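Local structure of extracellular solute-binding protein family 1 (Arthrobacter chlorophenolicus, 4R2F) at residues E61-A66 with E326-Y331; Y160-F165 with D290-S295; G190-A195 with V249-A254. The protein probably serves as the extracellular sugar-binding protein of a transport system, and holds laminaribiose in its pocket. All blocks are in the same frame, centred on the assembly; numbering follows the deposited sequence.

Contact 1: E61-A66 with E326-Y331; sequences EGFSGA and EEFVVY
Phe63, in the loop that follows helix 50-61, lays its ring against the flank of helix 322-335 and forms an aromatic cluster with Phe328 and Tyr331. The pair with Phe328 is T-shaped: the edge of the Phe328 ring is turned to the face of Phe63, with centroids 5.4 Å apart and planes at 85°. Phe63 CG and Phe328 CD1 approach to 3.7 Å. Toward Tyr331 the Phe63 ring is inclined by 55°, neither stacked nor perpendicular. A trans first torsion (chi1 173°) swings the Phe63 ring away from its backbone N and in among these helix residues.

Two CH-pi contacts follow, with helix and loop each donating once. Phe328 CA sits 3.9 Å from the centroid of the Phe63 ring, over a face, while Gly65 N lies over the opposite face; Phe63 CA stands 4.0 Å from the centroid of the Tyr331 ring. In the fold, this cluster joins the loop between helix 50-61 and strand 70-74 to a helix some 260 residues later, and Ala70 of that strand touches both phenylalanines. Phe42 and Tyr332 extend the aromatic packing around Phe328.

At the margin the methylenes of Glu327 do the packing: CB lies 3.9 Å from Phe63 CZ and CG meets CB of the poorly ordered Ala66, while the carboxylate forms a salt bridge with Lys122.

The Tyr331 hydroxyl passes Gly62 with OH 3.4 Å from Gly62 C, where a side chain would collide with it, and hydrogen-bonds to Ile59 O near the end of helix 50-61.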
ATOM      1  N   GLU A  61     -18.137  13.886  -8.655  1.00 40.21           N
ATOM      2  CA  GLU A  61     -18.784  14.997  -9.320  1.00 41.46           C
ATOM      3  C   GLU A  61     -20.300  14.849  -9.292  1.00 42.85           C
ATOM      4  O   GLU A  61     -21.017  15.807  -9.557  1.00 47.73           O
ATOM      5  CB  GLU A  61     -18.182  15.214 -10.717  1.00 48.45           C
ATOM      6  CG  GLU A  61     -16.705  15.601 -10.563  1.00 71.05           C
ATOM      7  CD  GLU A  61     -15.988  16.059 -11.826  1.00 71.59           C
ATOM      8  OE1 GLU A  61     -14.945  16.748 -11.672  1.00 69.30           O
ATOM      9  OE2 GLU A  61     -16.423  15.726 -12.950  1.00 53.77           O
ATOM     10  N   GLY A  62     -20.776  13.679  -8.871  1.00 35.58           N
ATOM     11  CA  GLY A  62     -22.199  13.444  -8.624  1.00 50.82           C
ATOM     12  C   GLY A  62     -22.720  13.991  -7.311  1.00 51.42           C
ATOM     13  O   GLY A  62     -23.924  14.085  -7.111  1.00 47.09           O
ATOM     14  N   PHE A  63     -21.817  14.358  -6.409  1.00 43.74           N
ATOM     15  CA  PHE A  63     -22.197  14.913  -5.114  1.00 34.53           C
ATOM     16  C   PHE A  63     -22.940  16.233  -5.269  1.00 50.21           C
ATOM     17  O   PHE A  63     -22.527  17.096  -6.041  1.00 40.12           O
ATOM     18  CB  PHE A  63     -20.956  15.153  -4.263  1.00 40.28           C
ATOM     19  CG  PHE A  63     -21.218  15.884  -2.984  1.00 31.72           C
ATOM     20  CD1 PHE A  63     -21.921  15.276  -1.956  1.00 41.21           C
ATOM     21  CD2 PHE A  63     -20.750  17.184  -2.795  1.00 43.23           C
ATOM     22  CE1 PHE A  63     -22.156  15.954  -0.768  1.00 37.84           C
ATOM     23  CE2 PHE A  63     -20.980  17.864  -1.610  1.00 32.00           C
ATOM     24  CZ  PHE A  63     -21.685  17.252  -0.597  1.00 41.69           C
ATOM     25  N   SER A  64     -24.114  16.296  -4.670  1.00 44.31           N
ATOM     26  CA  SER A  64     -24.916  17.500  -4.660  1.00 85.12           C
ATOM     27  C   SER A  64     -25.633  17.520  -3.335  1.00 58.00           C
ATOM     28  O   SER A  64     -26.849  17.426  -3.270  1.00 93.52           O
ATOM     29  CB  SER A  64     -25.917  17.468  -5.803  1.00 52.96           C
ATOM     30  OG  SER A  64     -26.775  16.354  -5.650  1.00 63.86           O
ATOM     31  N   GLY A  65     -24.875  17.638  -2.263  1.00 83.80           N
ATOM     32  CA  GLY A  65     -25.453  17.565  -0.947  1.00 55.93           C
ATOM     33  C   GLY A  65     -25.020  18.789  -0.204  1.00 73.36           C
ATOM     34  O   GLY A  65     -23.931  19.280  -0.430  1.00 82.40           O
ATOM     35  N   ALA A  66     -25.874  19.291   0.668  1.00 73.35           N
ATOM     36  CA  ALA A  66     -25.555  20.490   1.413  1.00141.35           C
ATOM     37  C   ALA A  66     -25.564  21.675   0.466  1.00 54.04           C
ATOM     38  O   ALA A  66     -24.938  22.694   0.723  1.00 68.35           O
ATOM     39  CB  ALA A  66     -24.204  20.344   2.099  1.00 95.17           C
ATOM     40  N   GLU A 326     -18.171  16.937   5.357  1.00 31.36           N
ATOM     41  CA  GLU A 326     -18.738  15.782   6.040  1.00 39.07           C
ATOM     42  C   GLU A 326     -19.789  15.099   5.199  1.00 37.74           C
ATOM     43  O   GLU A 326     -19.793  13.885   5.087  1.00 27.41           O
ATOM     44  CB  GLU A 326     -19.307  16.200   7.394  1.00 33.19           C
ATOM     45  CG  GLU A 326     -18.185  16.457   8.370  1.00 38.27           C
ATOM     46  CD  GLU A 326     -18.549  17.338   9.537  1.00 41.02           C
ATOM     47  OE1 GLU A 326     -19.689  17.866   9.635  1.00 39.96           O
ATOM     48  OE2 GLU A 326     -17.657  17.479  10.385  1.00 38.89           O
ATOM     49  N   GLU A 327     -20.662  15.883   4.584  1.00 36.96           N
ATOM     50  CA  GLU A 327     -21.646  15.325   3.666  1.00 33.90           C
ATOM     51  C   GLU A 327     -20.990  14.624   2.489  1.00 35.06           C
ATOM     52  O   GLU A 327     -21.426  13.537   2.100  1.00 33.29           O
ATOM     53  CB  GLU A 327     -22.601  16.408   3.148  1.00 40.66           C
ATOM     54  CG  GLU A 327     -23.632  16.896   4.167  1.00 62.95           C
ATOM     55  CD  GLU A 327     -24.517  15.792   4.752  1.00 77.48           C
ATOM     56  OE1 GLU A 327     -25.078  14.969   3.992  1.00 52.76           O
ATOM     57  OE2 GLU A 327     -24.675  15.765   5.989  1.00 71.04           O
ATOM     58  N   PHE A 328     -19.942  15.235   1.927  1.00 30.25           N
ATOM     59  CA  PHE A 328     -19.259  14.635   0.804  1.00 35.52           C
ATOM     60  C   PHE A 328     -18.723  13.287   1.222  1.00 37.81           C
ATOM     61  O   PHE A 328     -18.887  12.314   0.488  1.00 31.48           O
ATOM     62  CB  PHE A 328     -18.086  15.468   0.255  1.00 35.32           C
ATOM     63  CG  PHE A 328     -17.330  14.752  -0.848  1.00 34.42           C
ATOM     64  CD1 PHE A 328     -17.821  14.723  -2.142  1.00 38.71           C
ATOM     65  CD2 PHE A 328     -16.166  14.048  -0.574  1.00 31.94           C
ATOM     66  CE1 PHE A 328     -17.168  14.033  -3.140  1.00 42.34           C
ATOM     67  CE2 PHE A 328     -15.500  13.353  -1.563  1.00 30.15           C
ATOM     68  CZ  PHE A 328     -16.008  13.339  -2.857  1.00 31.11           C
ATOM     69  N   VAL A 329     -18.054  13.237   2.375  1.00 31.57           N
ATOM     70  CA  VAL A 329     -17.394  11.992   2.793  1.00 28.93           C
ATOM     71  C   VAL A 329     -18.432  10.893   3.010  1.00 37.33           C
ATOM     72  O   VAL A 329     -18.202   9.765   2.637  1.00 28.21           O
ATOM     73  CB  VAL A 329     -16.486  12.162   4.032  1.00 31.70           C
ATOM     74  CG1 VAL A 329     -16.028  10.803   4.579  1.00 34.56           C
ATOM     75  CG2 VAL A 329     -15.273  13.037   3.722  1.00 38.97           C
ATOM     76  N   VAL A 330     -19.580  11.235   3.587  1.00 32.17           N
ATOM     77  CA  VAL A 330     -20.623  10.233   3.828  1.00 38.75           C
ATOM     78  C   VAL A 330     -21.193   9.736   2.492  1.00 30.82           C
ATOM     79  O   VAL A 330     -21.401   8.518   2.271  1.00 32.14           O
ATOM     80  CB  VAL A 330     -21.716  10.820   4.743  1.00 31.23           C
ATOM     81  CG1 VAL A 330     -22.902   9.894   4.887  1.00 39.30           C
ATOM     82  CG2 VAL A 330     -21.125  11.133   6.107  1.00 39.50           C
ATOM     83  N   TYR A 331     -21.433  10.676   1.597  1.00 30.70           N
ATOM     84  CA  TYR A 331     -21.874  10.347   0.243  1.00 31.51           C
ATOM     85  C   TYR A 331     -20.874   9.412  -0.441  1.00 34.69           C
ATOM     86  O   TYR A 331     -21.244   8.379  -1.020  1.00 35.63           O
ATOM     87  CB  TYR A 331     -22.075  11.651  -0.562  1.00 38.33           C
ATOM     88  CG  TYR A 331     -22.120  11.443  -2.058  1.00 30.56           C
ATOM     89  CD1 TYR A 331     -23.310  11.101  -2.718  1.00 34.88           C
ATOM     90  CD2 TYR A 331     -20.964  11.566  -2.811  1.00 38.75           C
ATOM     91  CE1 TYR A 331     -23.328  10.904  -4.097  1.00 37.78           C
ATOM     92  CE2 TYR A 331     -20.972  11.379  -4.177  1.00 41.72           C
ATOM     93  CZ  TYR A 331     -22.146  11.044  -4.821  1.00 42.18           C
ATOM     94  OH  TYR A 331     -22.081  10.874  -6.184  1.00 34.80           O
TER

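Contact 2: Y160-F165 with D290-S295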
ATOM      1  N   TYR A 160       2.360 -15.294  -9.169  1.00 27.40           N
ATOM      2  CA  TYR A 160       3.199 -16.031 -10.090  1.00 29.65           C
ATOM      3  C   TYR A 160       2.496 -16.264 -11.398  1.00 24.68           C
ATOM      4  O   TYR A 160       1.268 -16.190 -11.492  1.00 27.81           O
ATOM      5  CB  TYR A 160       3.662 -17.370  -9.495  1.00 30.66           C
ATOM      6  CG  TYR A 160       2.626 -18.479  -9.395  1.00 34.53           C
ATOM      7  CD1 TYR A 160       1.615 -18.440  -8.435  1.00 31.53           C
ATOM      8  CD2 TYR A 160       2.711 -19.611 -10.195  1.00 36.24           C
ATOM      9  CE1 TYR A 160       0.679 -19.467  -8.319  1.00 34.18           C
ATOM     10  CE2 TYR A 160       1.786 -20.650 -10.084  1.00 33.14           C
ATOM     11  CZ  TYR A 160       0.773 -20.587  -9.139  1.00 32.90           C
ATOM     12  OH  TYR A 160      -0.143 -21.614  -9.036  1.00 36.95           O
ATOM     13  N   ARG A 161       3.287 -16.543 -12.418  1.00 32.33           N
ATOM     14  CA  ARG A 161       2.744 -16.894 -13.707  1.00 35.70           C
ATOM     15  C   ARG A 161       3.014 -18.385 -13.921  1.00 29.55           C
ATOM     16  O   ARG A 161       4.160 -18.825 -14.014  1.00 28.57           O
ATOM     17  CB  ARG A 161       3.357 -16.018 -14.791  1.00 33.55           C
ATOM     18  CG  ARG A 161       2.790 -16.245 -16.173  1.00 44.86           C
ATOM     19  CD  ARG A 161       3.440 -15.311 -17.190  1.00 53.92           C
ATOM     20  NE  ARG A 161       2.764 -14.011 -17.382  1.00 33.70           N
ATOM     21  CZ  ARG A 161       1.650 -13.810 -18.103  1.00 33.32           C
ATOM     22  NH1 ARG A 161       1.146 -12.591 -18.252  1.00 35.72           N
ATOM     23  NH2 ARG A 161       1.016 -14.817 -18.668  1.00 38.03           N
ATOM     24  N   LYS A 162       1.947 -19.160 -13.978  1.00 28.87           N
ATOM     25  CA  LYS A 162       2.065 -20.633 -14.089  1.00 32.53           C
ATOM     26  C   LYS A 162       2.920 -21.100 -15.268  1.00 35.70           C
ATOM     27  O   LYS A 162       3.752 -21.990 -15.118  1.00 40.84           O
ATOM     28  CB  LYS A 162       0.701 -21.273 -14.224  1.00 33.68           C
ATOM     29  CG  LYS A 162      -0.266 -20.950 -13.102  1.00 49.79           C
ATOM     30  CD  LYS A 162      -1.589 -21.691 -13.276  1.00 57.53           C
ATOM     31  CE  LYS A 162      -2.233 -21.395 -14.617  1.00 74.63           C
ATOM     32  NZ  LYS A 162      -3.704 -21.444 -14.501  1.00 55.60           N
ATOM     33  N   SER A 163       2.741 -20.477 -16.430  1.00 38.15           N
ATOM     34  CA  SER A 163       3.475 -20.900 -17.631  1.00 32.88           C
ATOM     35  C   SER A 163       4.978 -20.779 -17.438  1.00 42.24           C
ATOM     36  O   SER A 163       5.742 -21.572 -17.961  1.00 32.64           O
ATOM     37  CB  SER A 163       3.028 -20.092 -18.856  1.00 42.61           C
ATOM     38  OG  SER A 163       3.148 -18.687 -18.628  1.00 31.64           O
ATOM     39  N   LEU A 164       5.412 -19.798 -16.662  1.00 33.64           N
ATOM     40  CA  LEU A 164       6.840 -19.564 -16.519  1.00 28.65           C
ATOM     41  C   LEU A 164       7.472 -20.484 -15.508  1.00 34.36           C
ATOM     42  O   LEU A 164       8.663 -20.800 -15.604  1.00 35.26           O
ATOM     43  CB  LEU A 164       7.113 -18.093 -16.145  1.00 36.73           C
ATOM     44  CG  LEU A 164       6.798 -17.133 -17.290  1.00 35.09           C
ATOM     45  CD1 LEU A 164       7.046 -15.687 -16.900  1.00 34.34           C
ATOM     46  CD2 LEU A 164       7.628 -17.492 -18.516  1.00 38.40           C
ATOM     47  N   PHE A 165       6.686 -20.902 -14.526  1.00 32.55           N
ATOM     48  CA  PHE A 165       7.153 -21.897 -13.572  1.00 28.70           C
ATOM     49  C   PHE A 165       7.223 -23.255 -14.264  1.00 47.98           C
ATOM     50  O   PHE A 165       8.154 -24.009 -14.047  1.00 36.66           O
ATOM     51  CB  PHE A 165       6.263 -21.927 -12.329  1.00 39.90           C
ATOM     52  CG  PHE A 165       6.689 -20.935 -11.295  1.00 35.34           C
ATOM     53  CD1 PHE A 165       6.458 -19.567 -11.486  1.00 35.68           C
ATOM     54  CD2 PHE A 165       7.408 -21.347 -10.182  1.00 36.58           C
ATOM     55  CE1 PHE A 165       6.900 -18.646 -10.554  1.00 31.97           C
ATOM     56  CE2 PHE A 165       7.857 -20.425  -9.255  1.00 33.80           C
ATOM     57  CZ  PHE A 165       7.594 -19.080  -9.431  1.00 35.05           C
ATOM     58  N   ASP A 290      -3.369 -17.008 -16.285  1.00 30.86           N
ATOM     59  CA  ASP A 290      -1.995 -17.480 -16.100  1.00 32.91           C
ATOM     60  C   ASP A 290      -1.352 -16.827 -14.874  1.00 33.52           C
ATOM     61  O   ASP A 290      -0.500 -17.436 -14.234  1.00 33.26           O
ATOM     62  CB  ASP A 290      -1.153 -17.235 -17.355  1.00 33.71           C
ATOM     63  CG  ASP A 290       0.109 -18.057 -17.392  1.00 34.62           C
ATOM     64  OD1 ASP A 290       0.167 -19.156 -16.817  1.00 38.65           O
ATOM     65  OD2 ASP A 290       1.083 -17.608 -18.014  1.00 44.76           O
ATOM     66  N   ILE A 291      -1.788 -15.615 -14.528  1.00 31.55           N
ATOM     67  CA  ILE A 291      -1.249 -14.888 -13.366  1.00 29.99           C
ATOM     68  C   ILE A 291      -2.127 -15.159 -12.162  1.00 29.59           C
ATOM     69  O   ILE A 291      -3.314 -14.817 -12.171  1.00 29.13           O
ATOM     70  CB  ILE A 291      -1.211 -13.369 -13.586  1.00 29.21           C
ATOM     71  CG1 ILE A 291      -0.268 -13.020 -14.746  1.00 32.26           C
ATOM     72  CG2 ILE A 291      -0.764 -12.682 -12.301  1.00 33.77           C
ATOM     73  CD1 ILE A 291      -0.410 -11.586 -15.216  1.00 35.89           C
ATOM     74  N   VAL A 292      -1.520 -15.734 -11.124  1.00 27.37           N
ATOM     75  CA  VAL A 292      -2.225 -16.311  -9.985  1.00 26.23           C
ATOM     76  C   VAL A 292      -1.571 -15.943  -8.648  1.00 23.85           C
ATOM     77  O   VAL A 292      -0.342 -15.782  -8.552  1.00 25.98           O
ATOM     78  CB  VAL A 292      -2.248 -17.859 -10.144  1.00 39.23           C
ATOM     79  CG1 VAL A 292      -2.759 -18.557  -8.895  1.00 59.72           C
ATOM     80  CG2 VAL A 292      -3.081 -18.235 -11.365  1.00 57.72           C
ATOM     81  N   VAL A 293      -2.390 -15.825  -7.611  1.00 26.75           N
ATOM     82  CA  VAL A 293      -1.856 -15.551  -6.243  1.00 24.85           C
ATOM     83  C   VAL A 293      -1.085 -16.749  -5.727  1.00 32.90           C
ATOM     84  O   VAL A 293      -1.548 -17.887  -5.840  1.00 28.06           O
ATOM     85  CB  VAL A 293      -2.986 -15.158  -5.271  1.00 25.52           C
ATOM     86  CG1 VAL A 293      -2.483 -15.056  -3.833  1.00 29.67           C
ATOM     87  CG2 VAL A 293      -3.582 -13.827  -5.698  1.00 34.82           C
ATOM     88  N   ALA A 294       0.112 -16.489  -5.204  1.00 29.44           N
ATOM     89  CA  ALA A 294       0.942 -17.528  -4.582  1.00 25.79           C
ATOM     90  C   ALA A 294       0.748 -17.498  -3.064  1.00 24.67           C
ATOM     91  O   ALA A 294       0.413 -16.458  -2.499  1.00 27.66           O
ATOM     92  CB  ALA A 294       2.420 -17.313  -4.937  1.00 30.04           C
ATOM     93  N   SER A 295       0.990 -18.624  -2.397  1.00 30.60           N
ATOM     94  CA  SER A 295       0.874 -18.651  -0.930  1.00 35.95           C
ATOM     95  C   SER A 295       2.009 -17.862  -0.288  1.00 31.94           C
ATOM     96  O   SER A 295       3.110 -17.805  -0.838  1.00 33.54           O
ATOM     97  CB  SER A 295       0.884 -20.090  -0.409  1.00 31.00           C
ATOM     98  OG  SER A 295      -0.299 -20.778  -0.828  1.00 36.65           O
TER
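Asp290 reaches over the start of helix 162-168 and meets its first turn twice: Asp290 OD1 accepts from Ser163 N at 2.9 Å through its syn lone pair, and Asp290 O takes Lys162 N at 3.0 Å. The motif is an antiparallel strand pair, 145-161 with 291-294, running into a helix whose N-cap is Arg161. Arg161 NH2 forms a salt bridge to Asp290 OD2 at 2.9 Å, the guanidinium and carboxylate planes 63° apart, but OD2 sits too close to a neighbour in the model, so its position is doubtful. Arg161 NH1 has further partners in Asp286 and Trp266 O. A leucine here would probably leave Asp286, and the less surely placed carboxylate of Asp290, without the positive charge they share.

Tyr160 and Val292 are a hydrogen-bonded pair, Tyr160 N to Val292 O and Val292 N to Tyr160 O, each 2.8 Å. Next to them Arg161 and Ile291 are a non-hydrogen-bonded pair, and Ile291 CG1 lies over one face of the guanidinium. With CG between its backbone N and carbonyl carbon (chi1 73°), the Tyr160 ring lies alongside Val292, Tyr160 CE1 3.6 Å from Val292 CG1, while Ala294 CB approaches Tyr160 CD1 to 3.8 Å.

Contact 3: G190-A195 with V249-A254; sequences GAVGFA and VIDPAA
Val192 is the first residue of 190-195 to meet 249-254, just beyond the Schellman motif in which Gly190 ends helix 176-188. Its two methyl groups divide the work: CG1 rests 3.7 Å from Val249 O, and CG2 lies against the side chain of Asp251, 3.9 Å from Asp251 OD2. That carboxylate oxygen is held from elsewhere, by Tyr257 and Gln265.

At Gly193 the backbones come close, and Val249 CG1 packs 3.7 Å from Gly193 C. A side chain on Gly193 would run into that methyl.

Phe194 follows with a weak hydrogen bond from its N to Val249 O, 3.0 Å long and bent to 129° at the hydrogen. Its CB touches Val249 CG1 at 3.9 Å. The side chain then runs alongside Ile250 and points the same way, bringing Ile250 CG1 to the edge of the ring; Leu244 of helix 232-246 packs on Phe194, Val249 and Ile250 alike. Phe194 O accepts a hydrogen bond from a water at 2.8 Å, and the same water accepts from Asp251 N, so it links Phe194, the same residue that makes the direct bond, to Asp251, two residues past Val249.

Beyond the bridge Asp251 turns the chain: its OD1 accepts from Ala253 N at 2.9 Å, an Asx turn within a type I beta turn from Asp251 to Ala254, in a loop between helices 232-246 and 259-267 of the bacterial extracellular solute-binding protein family.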
ATOM      1  N   GLY A 190      15.183 -17.029 -18.854  1.00 42.73           N
ATOM      2  CA  GLY A 190      14.954 -15.642 -19.285  1.00 40.47           C
ATOM      3  C   GLY A 190      13.858 -14.866 -18.562  1.00 39.14           C
ATOM      4  O   GLY A 190      13.432 -13.807 -19.020  1.00 44.43           O
ATOM      5  N   ALA A 191      13.408 -15.369 -17.422  1.00 36.91           N
ATOM      6  CA  ALA A 191      12.340 -14.700 -16.678  1.00 35.61           C
ATOM      7  C   ALA A 191      12.908 -13.926 -15.487  1.00 37.00           C
ATOM      8  O   ALA A 191      14.068 -14.101 -15.098  1.00 37.33           O
ATOM      9  CB  ALA A 191      11.322 -15.723 -16.201  1.00 40.28           C
ATOM     10  N   VAL A 192      12.083 -13.062 -14.914  1.00 33.65           N
ATOM     11  CA  VAL A 192      12.451 -12.376 -13.685  1.00 34.93           C
ATOM     12  C   VAL A 192      11.864 -13.121 -12.516  1.00 33.71           C
ATOM     13  O   VAL A 192      10.649 -13.231 -12.364  1.00 33.58           O
ATOM     14  CB  VAL A 192      12.004 -10.911 -13.692  1.00 35.39           C
ATOM     15  CG1 VAL A 192      12.224 -10.273 -12.324  1.00 29.76           C
ATOM     16  CG2 VAL A 192      12.779 -10.165 -14.765  1.00 39.35           C
ATOM     17  N   GLY A 193      12.746 -13.624 -11.675  1.00 35.49           N
ATOM     18  CA  GLY A 193      12.338 -14.441 -10.537  1.00 33.41           C
ATOM     19  C   GLY A 193      11.744 -13.692  -9.364  1.00 33.05           C
ATOM     20  O   GLY A 193      11.125 -14.301  -8.512  1.00 33.96           O
ATOM     21  N   PHE A 194      11.950 -12.376  -9.299  1.00 33.94           N
ATOM     22  CA  PHE A 194      11.346 -11.576  -8.252  1.00 30.37           C
ATOM     23  C   PHE A 194      11.203 -10.146  -8.755  1.00 26.37           C
ATOM     24  O   PHE A 194      12.111  -9.297  -8.600  1.00 33.36           O
ATOM     25  CB  PHE A 194      12.175 -11.663  -6.966  1.00 32.77           C
ATOM     26  CG  PHE A 194      11.400 -11.381  -5.712  1.00 42.94           C
ATOM     27  CD1 PHE A 194      10.436 -12.264  -5.264  1.00 37.42           C
ATOM     28  CD2 PHE A 194      11.676 -10.271  -4.954  1.00 75.64           C
ATOM     29  CE1 PHE A 194       9.732 -12.020  -4.104  1.00 39.61           C
ATOM     30  CE2 PHE A 194      10.988 -10.029  -3.789  1.00101.70           C
ATOM     31  CZ  PHE A 194      10.004 -10.897  -3.368  1.00 61.48           C
ATOM     32  N   ALA A 195      10.044  -9.883  -9.348  1.00 27.20           N
ATOM     33  CA  ALA A 195       9.788  -8.640 -10.028  1.00 28.87           C
ATOM     34  C   ALA A 195       9.438  -7.598  -9.002  1.00 32.09           C
ATOM     35  O   ALA A 195       8.609  -7.832  -8.110  1.00 31.47           O
ATOM     36  CB  ALA A 195       8.652  -8.799 -11.024  1.00 29.40           C
ATOM     37  N   VAL A 249      18.130 -12.602  -9.714  1.00 30.63           N
ATOM     38  CA  VAL A 249      16.720 -12.996  -9.494  1.00 33.77           C
ATOM     39  C   VAL A 249      15.852 -11.738  -9.465  1.00 24.01           C
ATOM     40  O   VAL A 249      14.744 -11.699 -10.014  1.00 32.83           O
ATOM     41  CB  VAL A 249      16.592 -13.799  -8.186  1.00 35.15           C
ATOM     42  CG1 VAL A 249      15.132 -14.032  -7.798  1.00 38.71           C
ATOM     43  CG2 VAL A 249      17.349 -15.117  -8.333  1.00 36.02           C
ATOM     44  N   ILE A 250      16.368 -10.715  -8.798  1.00 31.50           N
ATOM     45  CA  ILE A 250      15.886  -9.369  -9.010  1.00 31.61           C
ATOM     46  C   ILE A 250      16.604  -8.844 -10.245  1.00 31.52           C
ATOM     47  O   ILE A 250      17.825  -8.991 -10.380  1.00 34.42           O
ATOM     48  CB  ILE A 250      16.126  -8.483  -7.761  1.00 26.04           C
ATOM     49  CG1 ILE A 250      15.169  -8.930  -6.636  1.00 26.57           C
ATOM     50  CG2 ILE A 250      15.936  -7.019  -8.091  1.00 37.11           C
ATOM     51  CD1 ILE A 250      15.362  -8.228  -5.296  1.00 35.68           C
ATOM     52  N   ASP A 251      15.821  -8.233 -11.125  1.00 31.38           N
ATOM     53  CA  ASP A 251      16.272  -7.684 -12.406  1.00 35.57           C
ATOM     54  C   ASP A 251      17.221  -6.544 -12.078  1.00 32.30           C
ATOM     55  O   ASP A 251      16.904  -5.694 -11.222  1.00 28.93           O
ATOM     56  CB  ASP A 251      15.028  -7.190 -13.161  1.00 32.84           C
ATOM     57  CG  ASP A 251      15.313  -6.593 -14.545  1.00 33.94           C
ATOM     58  OD1 ASP A 251      16.399  -6.046 -14.843  1.00 29.67           O
ATOM     59  OD2 ASP A 251      14.356  -6.625 -15.350  1.00 33.40           O
ATOM     60  N   PRO A 252      18.408  -6.522 -12.714  1.00 35.50           N
ATOM     61  CA  PRO A 252      19.355  -5.465 -12.378  1.00 36.94           C
ATOM     62  C   PRO A 252      18.832  -4.053 -12.671  1.00 35.00           C
ATOM     63  O   PRO A 252      19.312  -3.090 -12.055  1.00 34.15           O
ATOM     64  CB  PRO A 252      20.579  -5.793 -13.259  1.00 34.80           C
ATOM     65  CG  PRO A 252      20.013  -6.569 -14.395  1.00 38.96           C
ATOM     66  CD  PRO A 252      18.939  -7.413 -13.762  1.00 40.34           C
ATOM     67  N   ALA A 253      17.859  -3.911 -13.578  1.00 32.95           N
ATOM     68  CA  ALA A 253      17.254  -2.586 -13.814  1.00 30.15           C
ATOM     69  C   ALA A 253      16.014  -2.322 -12.956  1.00 33.13           C
ATOM     70  O   ALA A 253      15.392  -1.290 -13.125  1.00 29.47           O
ATOM     71  CB  ALA A 253      16.891  -2.412 -15.269  1.00 24.49           C
ATOM     72  N   ALA A 254      15.648  -3.237 -12.055  1.00 30.80           N
ATOM     73  CA  ALA A 254      14.430  -3.031 -11.208  1.00 27.53           C
ATOM     74  C   ALA A 254      14.403  -1.663 -10.499  1.00 27.49           C
ATOM     75  O   ALA A 254      13.352  -1.072 -10.310  1.00 26.67           O
ATOM     76  CB  ALA A 254      14.300  -4.140 -10.176  1.00 30.87           C
TER
HETATM   77  O   HOH W   1      13.173  -7.365 -10.304  1.00 27.17           O

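How the contacts relate
Contact 3 is buried, whereas contacts 1 and 2 are partly buried. Contacts 2 and 3 sit on the same side of the chain's centre, about 15 Å apart between centres and about 4 Å at their nearest atoms, without touching. They share neighbours: Ala272 and Tyr273 bond or pack with both, and Trp266 meets each. Contact 1 lies far off, across the chain's centre from contact 3. Along the chain contact 3 is nested inside the loop closed by contact 2, and both inside that closed by contact 1. Chemistry follows place: aromatic packing of loop on helix in contact 1, strand pairing, charge and an aspartate at a helix start in contact 2, and loop-to-loop backbone, methyl and water contacts in contact 3.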